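Local coordinates for protein molybdopterin adenylyltransferase (Helicobacter pylori, PDB 4XCW) that probably transfers an adenylyl group from ATP to molybdopterin, an activation step in molybdenum cofactor biosynthesis, at residues C64-T75 with R126-G136. Residues are numbered along the deposited sequence; the frame is centred on the assembly and turned at random.
Sequences CDEYQCDLVVTT and RNKSLIINLPG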
loop_
_atom_site.group_PDB
_atom_site.type_symbol
_atom_site.label_atom_id
_atom_site.label_comp_id
_atom_site.label_asym_id
_atom_site.label_seq_id
_atom_site.Cartn_x
_atom_site.Cartn_y
_atom_site.Cartn_z
ATOM N N CYS B 64 -0.231 25.147 2.563
ATOM C CA CYS B 64 1.198 24.838 2.535
ATOM C C CYS B 64 2.043 26.035 2.104
ATOM O O CYS B 64 3.000 26.415 2.791
ATOM C CB CYS B 64 1.479 23.663 1.594
ATOM S SG CYS B 64 0.732 22.115 2.091
ATOM N N ASP B 65 1.688 26.625 0.962
ATOM C CA ASP B 65 2.533 27.632 0.324
ATOM C C ASP B 65 2.381 29.037 0.908
ATOM O O ASP B 65 3.379 29.716 1.161
ATOM C CB ASP B 65 2.252 27.693 -1.181
ATOM C CG ASP B 65 2.606 26.402 -1.905
ATOM O OD1 ASP B 65 2.905 25.389 -1.237
ATOM O OD2 ASP B 65 2.574 26.409 -3.155
ATOM N N GLU B 66 1.144 29.483 1.102
ATOM C CA GLU B 66 0.914 30.847 1.569
ATOM C C GLU B 66 0.911 30.948 3.090
ATOM O O GLU B 66 1.542 31.843 3.653
ATOM C CB GLU B 66 -0.402 31.394 1.012
ATOM C CG GLU B 66 -0.400 31.615 -0.486
ATOM C CD GLU B 66 -1.643 32.342 -0.964
ATOM O OE1 GLU B 66 -2.188 33.165 -0.195
ATOM O OE2 GLU B 66 -2.074 32.089 -2.109
ATOM N N TYR B 67 0.199 30.039 3.749
ATOM C CA TYR B 67 0.094 30.058 5.208
ATOM C C TYR B 67 1.287 29.383 5.880
ATOM O O TYR B 67 1.432 29.451 7.102
ATOM C CB TYR B 67 -1.201 29.378 5.672
ATOM C CG TYR B 67 -2.479 30.008 5.158
ATOM C CD1 TYR B 67 -2.513 31.333 4.736
ATOM C CD2 TYR B 67 -3.661 29.275 5.106
ATOM C CE1 TYR B 67 -3.687 31.904 4.268
ATOM C CE2 TYR B 67 -4.836 29.842 4.641
ATOM C CZ TYR B 67 -4.843 31.150 4.222
ATOM O OH TYR B 67 -6.016 31.703 3.760
ATOM N N GLN B 68 2.125 28.727 5.076
ATOM C CA GLN B 68 3.328 28.055 5.563
ATOM C C GLN B 68 3.046 27.044 6.676
ATOM O O GLN B 68 3.790 26.969 7.654
ATOM C CB GLN B 68 4.349 29.083 6.059
ATOM C CG GLN B 68 4.881 30.012 4.985
ATOM C CD GLN B 68 6.114 30.768 5.439
ATOM O OE1 GLN B 68 7.154 30.732 4.782
ATOM N NE2 GLN B 68 6.007 31.451 6.574
ATOM N N CYS B 69 1.980 26.268 6.529
ATOM C CA CYS B 69 1.652 25.250 7.525
ATOM C C CYS B 69 2.673 24.119 7.519
ATOM O O CYS B 69 2.989 23.575 6.467
ATOM C CB CYS B 69 0.259 24.682 7.269
ATOM S SG CYS B 69 -1.053 25.885 7.493
ATOM N N ASP B 70 3.182 23.765 8.695
ATOM C CA ASP B 70 4.069 22.614 8.839
ATOM C C ASP B 70 3.281 21.314 8.710
ATOM O O ASP B 70 3.796 20.294 8.250
ATOM C CB ASP B 70 4.784 22.651 10.191
ATOM C CG ASP B 70 5.454 23.984 10.459
ATOM O OD1 ASP B 70 6.527 24.230 9.879
ATOM O OD2 ASP B 70 4.908 24.785 11.250
ATOM N N LEU B 71 2.030 21.372 9.140
ATOM C CA LEU B 71 1.132 20.225 9.135
ATOM C C LEU B 71 -0.223 20.650 8.611
ATOM O O LEU B 71 -0.784 21.646 9.059
ATOM C CB LEU B 71 0.982 19.639 10.541
ATOM C CG LEU B 71 -0.050 18.526 10.705
ATOM C CD1 LEU B 71 0.416 17.246 10.027
ATOM C CD2 LEU B 71 -0.335 18.284 12.184
ATOM N N VAL B 72 -0.742 19.897 7.650
ATOM C CA VAL B 72 -2.069 20.155 7.118
ATOM C C VAL B 72 -2.870 18.868 7.217
ATOM O O VAL B 72 -2.426 17.818 6.755
ATOM C CB VAL B 72 -2.020 20.649 5.657
ATOM C CG1 VAL B 72 -3.435 20.826 5.108
ATOM C CG2 VAL B 72 -1.232 21.947 5.558
ATOM N N VAL B 73 -4.031 18.924 7.854
ATOM C CA VAL B 73 -4.846 17.723 7.960
ATOM C C VAL B 73 -6.211 17.961 7.339
ATOM O O VAL B 73 -6.759 19.056 7.417
ATOM C CB VAL B 73 -5.016 17.256 9.425
ATOM C CG1 VAL B 73 -3.663 16.906 10.041
ATOM C CG2 VAL B 73 -5.731 18.314 10.265
ATOM N N THR B 74 -6.753 16.924 6.709
ATOM C CA THR B 74 -8.080 17.014 6.129
ATOM C C THR B 74 -9.042 16.121 6.886
ATOM O O THR B 74 -8.630 15.161 7.537
ATOM C CB THR B 74 -8.094 16.588 4.645
ATOM O OG1 THR B 74 -7.718 15.213 4.551
ATOM C CG2 THR B 74 -7.133 17.423 3.822
ATOM N N THR B 75 -10.331 16.435 6.793
ATOM C CA THR B 75 -11.360 15.559 7.311
ATOM C C THR B 75 -12.464 15.460 6.269
ATOM O O THR B 75 -12.829 16.454 5.638
ATOM C CB THR B 75 -11.923 16.052 8.670
ATOM O OG1 THR B 75 -12.971 15.181 9.106
ATOM C CG2 THR B 75 -12.466 17.469 8.568
ATOM N N ARG B 126 4.439 18.024 0.760
ATOM C CA ARG B 126 4.567 19.131 -0.183
ATOM C C ARG B 126 5.545 20.136 0.398
ATOM O O ARG B 126 5.217 20.845 1.352
ATOM C CB ARG B 126 3.224 19.814 -0.462
ATOM C CG ARG B 126 3.368 20.993 -1.421
ATOM C CD ARG B 126 2.048 21.721 -1.681
ATOM N NE ARG B 126 2.270 22.879 -2.545
ATOM C CZ ARG B 126 2.201 22.838 -3.867
ATOM N NH1 ARG B 126 1.890 21.701 -4.480
ATOM N NH2 ARG B 126 2.430 23.933 -4.577
ATOM N N ASN B 127 6.739 20.184 -0.183
ATOM C CA ASN B 127 7.814 21.058 0.279
ATOM C C ASN B 127 8.102 20.851 1.764
ATOM O O ASN B 127 8.583 19.788 2.151
ATOM C CB ASN B 127 7.474 22.519 -0.023
ATOM C CG ASN B 127 7.354 22.779 -1.510
ATOM O OD1 ASN B 127 8.110 22.218 -2.307
ATOM N ND2 ASN B 127 6.397 23.615 -1.896
ATOM N N LYS B 128 7.815 21.852 2.590
ATOM C CA LYS B 128 8.111 21.751 4.017
ATOM C C LYS B 128 6.842 21.441 4.816
ATOM O O LYS B 128 6.768 21.711 6.019
ATOM C CB LYS B 128 8.767 23.043 4.510
ATOM C CG LYS B 128 10.039 23.387 3.737
ATOM C CD LYS B 128 10.769 24.609 4.281
ATOM C CE LYS B 128 12.048 24.855 3.490
ATOM N NZ LYS B 128 12.887 25.927 4.083
ATOM N N SER B 129 5.851 20.866 4.138
ATOM C CA SER B 129 4.561 20.558 4.758
ATOM C C SER B 129 4.209 19.077 4.705
ATOM O O SER B 129 4.355 18.429 3.666
ATOM C CB SER B 129 3.438 21.347 4.079
ATOM O OG SER B 129 3.679 22.744 4.124
ATOM N N LEU B 130 3.730 18.551 5.827
ATOM C CA LEU B 130 3.170 17.209 5.863
ATOM C C LEU B 130 1.649 17.292 5.795
ATOM O O LEU B 130 1.025 17.969 6.607
ATOM C CB LEU B 130 3.600 16.464 7.130
ATOM C CG LEU B 130 2.911 15.118 7.413
ATOM C CD1 LEU B 130 3.172 14.081 6.333
ATOM C CD2 LEU B 130 3.334 14.575 8.768
ATOM N N ILE B 131 1.063 16.614 4.814
ATOM C CA ILE B 131 -0.392 16.549 4.687
ATOM C C ILE B 131 -0.901 15.156 5.030
ATOM O O ILE B 131 -0.405 14.162 4.514
ATOM C CB ILE B 131 -0.850 16.920 3.265
ATOM C CG1 ILE B 131 -0.274 18.275 2.867
ATOM C CG2 ILE B 131 -2.379 16.964 3.180
ATOM C CD1 ILE B 131 -0.628 18.690 1.433
ATOM N N ILE B 132 -1.880 15.087 5.925
ATOM C CA ILE B 132 -2.476 13.807 6.305
ATOM C C ILE B 132 -3.986 13.889 6.209
ATOM O O ILE B 132 -4.577 14.842 6.713
ATOM C CB ILE B 132 -2.111 13.412 7.739
ATOM C CG1 ILE B 132 -0.606 13.537 7.969
ATOM C CG2 ILE B 132 -2.590 11.993 8.045
ATOM C CD1 ILE B 132 -0.210 13.273 9.402
ATOM N N ASN B 133 -4.607 12.886 5.589
ATOM C CA ASN B 133 -6.068 12.761 5.581
ATOM C C ASN B 133 -6.563 12.055 6.842
ATOM O O ASN B 133 -6.157 10.932 7.102
ATOM C CB ASN B 133 -6.555 11.966 4.370
ATOM C CG ASN B 133 -5.937 12.424 3.064
ATOM O OD1 ASN B 133 -5.560 11.598 2.231
ATOM N ND2 ASN B 133 -5.858 13.737 2.862
ATOM N N LEU B 134 -7.447 12.699 7.602
ATOM C CA LEU B 134 -7.975 12.125 8.843
ATOM C C LEU B 134 -9.404 11.620 8.627
ATOM O O LEU B 134 -9.987 11.893 7.584
ATOM C CB LEU B 134 -7.946 13.169 9.964
ATOM C CG LEU B 134 -6.586 13.743 10.339
ATOM C CD1 LEU B 134 -6.746 14.722 11.501
ATOM C CD2 LEU B 134 -5.610 12.614 10.672
ATOM N N PRO B 135 -9.976 10.878 9.604
ATOM C CA PRO B 135 -11.362 10.433 9.429
ATOM C C PRO B 135 -12.355 11.576 9.583
ATOM O O PRO B 135 -11.949 12.732 9.715
ATOM C CB PRO B 135 -11.558 9.401 10.559
ATOM C CG PRO B 135 -10.181 9.031 10.994
ATOM C CD PRO B 135 -9.362 10.264 10.793
ATOM N N GLY B 136 -13.643 11.242 9.578
ATOM C CA GLY B 136 -14.694 12.240 9.665
ATOM C C GLY B 136 -15.279 12.441 11.055
ATOM O O GLY B 136 -15.731 13.536 11.390
HETATM O O HOH W 1 4.975 24.937 0.212
HETATM O O HOH W 2 6.852 24.201 7.249
HETATM O O HOH W 3 -9.772 13.513 5.049
#
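Cys64, in the last turn of helix 53-66, sets its SG against Ser129 CB (3.4 Å) and against the CD1 end of Ile131. Beside it, Asp65 receives the extended side chain of Arg126, which arrives side-on: NE donates to OD1 at 2.9 Å, almost straight (178°), and NH2 to OD2, both on syn sides. A water joins Asp65 OD1 to Asn127 ND2 in the type II' turn Arg126 to Ser129, the hairpin link from strand 123-126; Asn127 OD1 is hydrogen-bonded to Gln95 NE2. After the helix, Cys69 O takes Ser129 OG at 2.6 Å; OG, anti to its own carbonyl carbon (chi1 -57°), meets that oxygen nearly head-on. Asp70 O begins the parallel pairing by accepting Leu130 N, while its carboxylate reaches Asn162 and His7 and, through a water, Lys128 O. Leu71 CD1 lies 4.1 Å from Ile132 CD1 on the face covered by helix 152-158. Val72 bonds through N to Leu130 O and through O to Ile132 N, its side chain turned with Ile131 to the face under helices 53-66 and 86-93. Val73 CB rests on Leu134 CD1 at 3.7 Å. Thr74 continues the backbone pairing, and its OG1 accepts Asn133 ND2 at 2.9 Å from an amide lying alongside; the same oxygen donates to a water bound to Leu134 O. At the strand end, Thr75 OG1, swung anti to its backbone N (chi1 178°), donates to Pro135 O at 2.7 Å. Parallel backbone bonds thus join two central strands whose faces are apolar in the middle and polar toward Thr75, and a bidentate salt bridge ties the helical turn to the hairpin. Ser129 and Thr75 spend their buried hydroxyls on main-chain carbonyls, satisfying them within the contact.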